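Local coordinates for protein malonyl-CoA decarboxylase (PDB 4KSA) that probably catalyses the decarboxylation of malonyl-CoA to acetyl-CoA and carbon dioxide, at residues 73-76 and 77-81; 86-89 and 90-93; 325-329 and 330-334. All coordinates share one frame; numbering follows the deposited sequence.

Interaction 1: 73-76 and 77-81; sequences DKLA and FLDAL
The F77 ring hangs from a CB that rests 3.2 Å from K74 O, and this carbonyl approaches the ring obliquely. One face is covered from a turn further on, where L81 CG stands 4.1 Å above the ring plane, nearer the ring's margin than its centre. With CG anti to the backbone N (chi1 172°), the ring swings out of the 73-76 turn and in among L39, I40 and S43 of helix 36-48, while helix 132-146 sets M139 against it and A142 against L78. The carboxylate of D79 runs alongside L75, both side chains pointing the same way, though the close approach of their two ends is doubtful in this model; OD1 is hydrogen-bonded to Q152, and H150 touches both residues. These nine residues make up most of helix 71-83, one member of the helical bundle of the N-terminal region, and the backbone pairs i to i+4 throughout. F77 N bonds to D73 O, L78 N to K74 O and D79 N to L75 O, at 3.0 to 3.2 Å. The bond from A80 N to A76 O measures 2.8 Å but is more bent, 146° at the hydrogen. L78 lays its CG 3.6 Å from K74 O. The CB of K74 points away from 77-81, and its NZ is hydrogen-bonded to E67 O, with Y66 in cation-pi contact, while D73 OD1 accepts from G36 N.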
loop_
_atom_site.group_PDB
_atom_site.type_symbol
_atom_site.label_atom_id
_atom_site.label_comp_id
_atom_site.label_asym_id
_atom_site.label_seq_id
_atom_site.Cartn_x
_atom_site.Cartn_y
_atom_site.Cartn_z
ATOM N N ASP A 73 -42.070 -15.068 7.314
ATOM C CA ASP A 73 -41.157 -16.200 7.225
ATOM C C ASP A 73 -39.820 -15.906 7.908
ATOM O O ASP A 73 -39.211 -16.805 8.487
ATOM C CB ASP A 73 -40.945 -16.635 5.766
ATOM C CG ASP A 73 -42.194 -17.286 5.154
ATOM O OD1 ASP A 73 -42.792 -18.177 5.804
ATOM O OD2 ASP A 73 -42.570 -16.914 4.015
ATOM N N LYS A 74 -39.359 -14.658 7.848
ATOM C CA LYS A 74 -38.117 -14.296 8.528
ATOM C C LYS A 74 -38.361 -14.544 10.004
ATOM O O LYS A 74 -37.665 -15.320 10.655
ATOM C CB LYS A 74 -37.779 -12.810 8.337
ATOM C CG LYS A 74 -36.983 -12.494 7.090
ATOM C CD LYS A 74 -36.440 -11.083 7.118
ATOM C CE LYS A 74 -35.784 -10.756 5.807
ATOM N NZ LYS A 74 -36.747 -10.936 4.676
ATOM N N LEU A 75 -39.394 -13.884 10.500
ATOM C CA LEU A 75 -39.770 -13.965 11.889
ATOM C C LEU A 75 -39.933 -15.397 12.391
ATOM O O LEU A 75 -39.495 -15.721 13.493
ATOM C CB LEU A 75 -41.054 -13.166 12.113
ATOM C CG LEU A 75 -41.212 -12.567 13.513
ATOM C CD1 LEU A 75 -42.339 -11.547 13.501
ATOM C CD2 LEU A 75 -41.490 -13.674 14.534
ATOM N N ALA A 76 -40.544 -16.264 11.593
ATOM C CA ALA A 76 -40.737 -17.638 12.041
ATOM C C ALA A 76 -39.379 -18.274 12.252
ATOM O O ALA A 76 -39.160 -18.957 13.254
ATOM C CB ALA A 76 -41.544 -18.427 11.022
ATOM N N PHE A 77 -38.466 -18.025 11.313
ATOM C CA PHE A 77 -37.115 -18.576 11.381
ATOM C C PHE A 77 -36.356 -18.103 12.626
ATOM O O PHE A 77 -35.691 -18.895 13.312
ATOM C CB PHE A 77 -36.329 -18.219 10.114
ATOM C CG PHE A 77 -34.881 -18.587 10.190
ATOM C CD1 PHE A 77 -33.906 -17.605 10.310
ATOM C CD2 PHE A 77 -34.495 -19.916 10.206
ATOM C CE1 PHE A 77 -32.562 -17.945 10.451
ATOM C CE2 PHE A 77 -33.151 -20.273 10.348
ATOM C CZ PHE A 77 -32.180 -19.282 10.470
ATOM N N LEU A 78 -36.454 -16.811 12.917
ATOM C CA LEU A 78 -35.791 -16.274 14.086
ATOM C C LEU A 78 -36.356 -16.990 15.300
ATOM O O LEU A 78 -35.604 -17.390 16.179
ATOM C CB LEU A 78 -36.023 -14.767 14.195
ATOM C CG LEU A 78 -35.440 -13.887 13.089
ATOM C CD1 LEU A 78 -35.637 -12.411 13.437
ATOM C CD2 LEU A 78 -33.958 -14.193 12.933
ATOM N N ASP A 79 -37.680 -17.166 15.350
ATOM C CA ASP A 79 -38.302 -17.857 16.478
ATOM C C ASP A 79 -37.809 -19.293 16.529
ATOM O O ASP A 79 -37.588 -19.840 17.598
ATOM C CB ASP A 79 -39.830 -17.819 16.376
ATOM C CG ASP A 79 -40.423 -16.523 16.940
ATOM O OD1 ASP A 79 -39.978 -16.087 18.021
ATOM O OD2 ASP A 79 -41.344 -15.942 16.321
ATOM N N ALA A 80 -37.624 -19.892 15.358
ATOM C CA ALA A 80 -37.126 -21.258 15.254
ATOM C C ALA A 80 -35.737 -21.334 15.902
ATOM O O ALA A 80 -35.383 -22.360 16.493
ATOM C CB ALA A 80 -37.044 -21.688 13.778
ATOM N N LEU A 81 -34.950 -20.262 15.793
ATOM C CA LEU A 81 -33.629 -20.277 16.394
ATOM C C LEU A 81 -33.775 -20.382 17.899
ATOM O O LEU A 81 -32.919 -20.953 18.570
ATOM C CB LEU A 81 -32.824 -19.014 16.047
ATOM C CG LEU A 81 -32.462 -18.757 14.574
ATOM C CD1 LEU A 81 -31.888 -17.363 14.431
ATOM C CD2 LEU A 81 -31.484 -19.797 14.067
#

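Interaction 2: 86-89 and 90-93; sequences GPDL and AELN
D88 turns its carboxylate onto the start of the helix that follows it. OD2 takes the N-H of A90 at 2.6 Å, met almost end-on to its C-O bond although the bond is bent to 133° at the hydrogen, and also takes E91 N in a weaker bond of 3.4 Å. One oxygen thus caps two amides that have no carbonyl of a preceding helical turn to bind. What brings it there is the D88 side chain lying with CG anti to the backbone N (chi1 165°), which folds the carboxylate back beside its own carbonyl carbon. The main chain of the same residue starts the regular pattern, L92 N bonding to D88 O at 3.0 Å. One step along, L89 O accepts N93 N at 3.2 Å from above the carbonyl plane, and N93 ND2 adds a weak bond to the same oxygen. The E91 side chain crosses that of D88 at about a right angle, the two carboxylate planes 30° apart. These like charges lie close together, but their exact spacing is doubtful in this model. Further out, L92 faces back toward the loop, with its CD2 4.5 Å from P87 CG, and packs on L111, A114 and A115 of helix 105-115. The second subunit also packs here: its F99 touches L92 and N93, its T108 touches P87, and its R100 bonds N93 OD1. As modelled, E91 does not return a bond to D88 N, so the arrangement reads as a simple aspartate N-cap, set where helix 89-101 meets the neighbouring subunit.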
loop_
_atom_site.group_PDB
_atom_site.type_symbol
_atom_site.label_atom_id
_atom_site.label_comp_id
_atom_site.label_asym_id
_atom_site.label_seq_id
_atom_site.Cartn_x
_atom_site.Cartn_y
_atom_site.Cartn_z
ATOM N N GLY A 86 -31.823 -24.599 20.212
ATOM C CA GLY A 86 -31.197 -24.333 21.493
ATOM C C GLY A 86 -30.362 -25.555 21.838
ATOM O O GLY A 86 -30.119 -26.404 20.968
ATOM N N PRO A 87 -29.899 -25.686 23.086
ATOM C CA PRO A 87 -29.094 -26.864 23.437
ATOM C C PRO A 87 -29.954 -28.110 23.480
ATOM O O PRO A 87 -31.145 -28.016 23.756
ATOM C CB PRO A 87 -28.573 -26.519 24.823
ATOM C CG PRO A 87 -29.703 -25.726 25.404
ATOM C CD PRO A 87 -30.068 -24.799 24.249
ATOM N N ASP A 88 -29.380 -29.273 23.195
ATOM C CA ASP A 88 -30.173 -30.497 23.302
ATOM C C ASP A 88 -30.430 -30.752 24.797
ATOM O O ASP A 88 -29.525 -31.152 25.539
ATOM C CB ASP A 88 -29.448 -31.703 22.719
ATOM C CG ASP A 88 -30.096 -33.014 23.138
ATOM O OD1 ASP A 88 -29.667 -34.079 22.649
ATOM O OD2 ASP A 88 -31.039 -32.989 23.962
ATOM N N LEU A 89 -31.675 -30.528 25.219
ATOM C CA LEU A 89 -32.092 -30.690 26.609
ATOM C C LEU A 89 -31.877 -32.089 27.225
ATOM O O LEU A 89 -31.667 -32.217 28.435
ATOM C CB LEU A 89 -33.565 -30.269 26.729
ATOM C CG LEU A 89 -33.871 -29.012 27.560
ATOM C CD1 LEU A 89 -32.977 -27.866 27.100
ATOM C CD2 LEU A 89 -35.353 -28.634 27.435
ATOM N N ALA A 90 -31.930 -33.131 26.400
ATOM C CA ALA A 90 -31.739 -34.490 26.892
ATOM C C ALA A 90 -30.325 -34.677 27.395
ATOM O O ALA A 90 -30.100 -34.903 28.592
ATOM C CB ALA A 90 -32.022 -35.498 25.798
ATOM N N GLU A 91 -29.367 -34.585 26.475
ATOM C CA GLU A 91 -27.978 -34.759 26.849
ATOM C C GLU A 91 -27.500 -33.722 27.847
ATOM O O GLU A 91 -26.650 -34.006 28.681
ATOM C CB GLU A 91 -27.089 -34.793 25.611
ATOM C CG GLU A 91 -27.288 -33.684 24.647
ATOM C CD GLU A 91 -26.877 -34.105 23.255
ATOM O OE1 GLU A 91 -26.478 -33.244 22.429
ATOM O OE2 GLU A 91 -26.968 -35.321 22.993
ATOM N N LEU A 92 -28.045 -32.523 27.794
ATOM C CA LEU A 92 -27.630 -31.547 28.773
ATOM C C LEU A 92 -27.918 -32.136 30.168
ATOM O O LEU A 92 -27.046 -32.147 31.046
ATOM C CB LEU A 92 -28.371 -30.225 28.571
ATOM C CG LEU A 92 -27.916 -29.123 29.533
ATOM C CD1 LEU A 92 -26.401 -28.948 29.444
ATOM C CD2 LEU A 92 -28.629 -27.818 29.216
ATOM N N ASN A 93 -29.127 -32.649 30.376
ATOM C CA ASN A 93 -29.461 -33.231 31.674
ATOM C C ASN A 93 -28.573 -34.430 31.988
ATOM O O ASN A 93 -28.156 -34.625 33.132
ATOM C CB ASN A 93 -30.938 -33.630 31.730
ATOM C CG ASN A 93 -31.798 -32.559 32.393
ATOM O OD1 ASN A 93 -31.567 -32.193 33.561
ATOM N ND2 ASN A 93 -32.784 -32.038 31.653
#

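Interaction 3: 325-329 and 330-334; sequences TLLDA and SARTA
D328 holds its CG between the backbone N and the carbonyl carbon (chi1 56°), and this carries OD1 over the first turn of helix 329-335 to A331 N. The resulting bond is 2.8 Å long and nearly straight, 166° at the hydrogen, so D328 is the N-cap, its carboxylate serving an amide that no helical carbonyl reaches. Its own carbonyl begins the regular pairing: R332 N meets D328 O head-on at 3.1 Å, followed by T333 N on A329 O at 3.0 Å. R332 leaves the helix with an extended chain from CG to NE, running back along the loop. There the guanidinium lays one face over L327 CB, 3.9 Å below its plane, and NE makes a weak 3.3 Å bond to L327 O. NH1 and NH2 are hydrogen-bonded to the carbonyls R319 O and N321 O. A leucine in place of R332 would probably leave those two carbonyls and L327 O without their donor, and the loop less firmly tied to the end of helix 311-320. On the inner side, L327 CD2 touches A331 CB at 3.8 Å. That apolar pair faces helix 347-367, with L327 against L360 and A331 against I356, so the short helix 329-335 and its leading loop are joined to the end of helix 311-320 through R332 and to helix 347-367 through L327 and A331.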
loop_
_atom_site.group_PDB
_atom_site.type_symbol
_atom_site.label_atom_id
_atom_site.label_comp_id
_atom_site.label_asym_id
_atom_site.label_seq_id
_atom_site.Cartn_x
_atom_site.Cartn_y
_atom_site.Cartn_z
ATOM N N THR A 325 -36.172 12.623 46.268
ATOM C CA THR A 325 -35.041 12.851 47.161
ATOM C C THR A 325 -34.729 14.338 47.340
ATOM O O THR A 325 -34.555 14.800 48.461
ATOM C CB THR A 325 -33.757 12.140 46.629
ATOM O OG1 THR A 325 -34.082 10.809 46.183
ATOM C CG2 THR A 325 -32.681 12.086 47.731
ATOM N N LEU A 326 -34.637 15.085 46.242
ATOM C CA LEU A 326 -34.343 16.503 46.359
ATOM C C LEU A 326 -35.174 17.387 45.446
ATOM O O LEU A 326 -34.720 17.865 44.406
ATOM C CB LEU A 326 -32.854 16.799 46.127
ATOM C CG LEU A 326 -32.421 18.211 46.591
ATOM C CD1 LEU A 326 -31.617 18.108 47.898
ATOM C CD2 LEU A 326 -31.592 18.905 45.502
ATOM N N LEU A 327 -36.411 17.583 45.871
ATOM C CA LEU A 327 -37.370 18.435 45.203
ATOM C C LEU A 327 -38.245 18.965 46.323
ATOM O O LEU A 327 -39.173 18.286 46.772
ATOM C CB LEU A 327 -38.231 17.655 44.211
ATOM C CG LEU A 327 -37.618 17.345 42.850
ATOM C CD1 LEU A 327 -38.708 16.789 41.937
ATOM C CD2 LEU A 327 -37.011 18.606 42.251
ATOM N N ASP A 328 -37.913 20.160 46.804
ATOM C CA ASP A 328 -38.690 20.789 47.861
ATOM C C ASP A 328 -39.867 21.532 47.219
ATOM O O ASP A 328 -40.012 21.545 45.990
ATOM C CB ASP A 328 -37.817 21.752 48.688
ATOM C CG ASP A 328 -37.140 22.828 47.844
ATOM O OD1 ASP A 328 -37.784 23.375 46.922
ATOM O OD2 ASP A 328 -35.963 23.142 48.123
ATOM N N ALA A 329 -40.712 22.137 48.044
ATOM C CA ALA A 329 -41.867 22.862 47.530
ATOM C C ALA A 329 -41.488 23.898 46.450
ATOM O O ALA A 329 -42.166 24.022 45.429
ATOM C CB ALA A 329 -42.610 23.529 48.692
ATOM N N SER A 330 -40.398 24.628 46.680
ATOM C CA SER A 330 -39.925 25.646 45.738
ATOM C C SER A 330 -39.640 25.030 44.370
ATOM O O SER A 330 -40.265 25.384 43.357
ATOM C CB SER A 330 -38.637 26.287 46.262
ATOM O OG SER A 330 -38.714 26.545 47.656
ATOM N N ALA A 331 -38.674 24.111 44.364
ATOM C CA ALA A 331 -38.260 23.403 43.160
ATOM C C ALA A 331 -39.467 22.948 42.368
ATOM O O ALA A 331 -39.632 23.296 41.207
ATOM C CB ALA A 331 -37.418 22.213 43.534
ATOM N N ARG A 332 -40.312 22.160 43.008
ATOM C CA ARG A 332 -41.505 21.669 42.352
ATOM C C ARG A 332 -42.273 22.826 41.725
ATOM O O ARG A 332 -42.703 22.748 40.570
ATOM C CB ARG A 332 -42.371 20.918 43.366
ATOM C CG ARG A 332 -41.747 19.606 43.817
ATOM C CD ARG A 332 -42.501 18.995 44.971
ATOM N NE ARG A 332 -42.061 17.637 45.282
ATOM C CZ ARG A 332 -42.178 16.599 44.455
ATOM N NH1 ARG A 332 -42.718 16.746 43.245
ATOM N NH2 ARG A 332 -41.777 15.401 44.851
ATOM N N THR A 333 -42.417 23.909 42.481
ATOM C CA THR A 333 -43.137 25.080 42.000
ATOM C C THR A 333 -42.496 25.691 40.755
ATOM O O THR A 333 -43.185 25.959 39.773
ATOM C CB THR A 333 -43.213 26.160 43.087
ATOM O OG1 THR A 333 -43.597 25.564 44.331
ATOM C CG2 THR A 333 -44.237 27.217 42.705
ATOM N N ALA A 334 -41.181 25.905 40.801
ATOM C CA ALA A 334 -40.434 26.476 39.671
ATOM C C ALA A 334 -40.435 25.573 38.426
ATOM O O ALA A 334 -40.674 26.021 37.306
ATOM C CB ALA A 334 -38.994 26.764 40.098
#

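Interaction 1 lies on helix 71-83 and interaction 2 at the start of helix 89-101, the next in the chain, with nearest atoms about 4 Å apart but not touching; interaction 3 is remote from both, its centre about 50 Å from the first and 56 Å from the second. Interactions 2 and 3 share a design, an aspartate capping a helix start, yet differ in surroundings: 86-93 is a surface contact that meets a second subunit, whereas 325-334 is partly buried, touches no other chain of the assembly and adds an arginine tied to backbone carbonyls. Interaction 1, also partly buried, has no cap: it is held by bonds within the helix, and its leucines and phenylalanine pack on neighbouring helices.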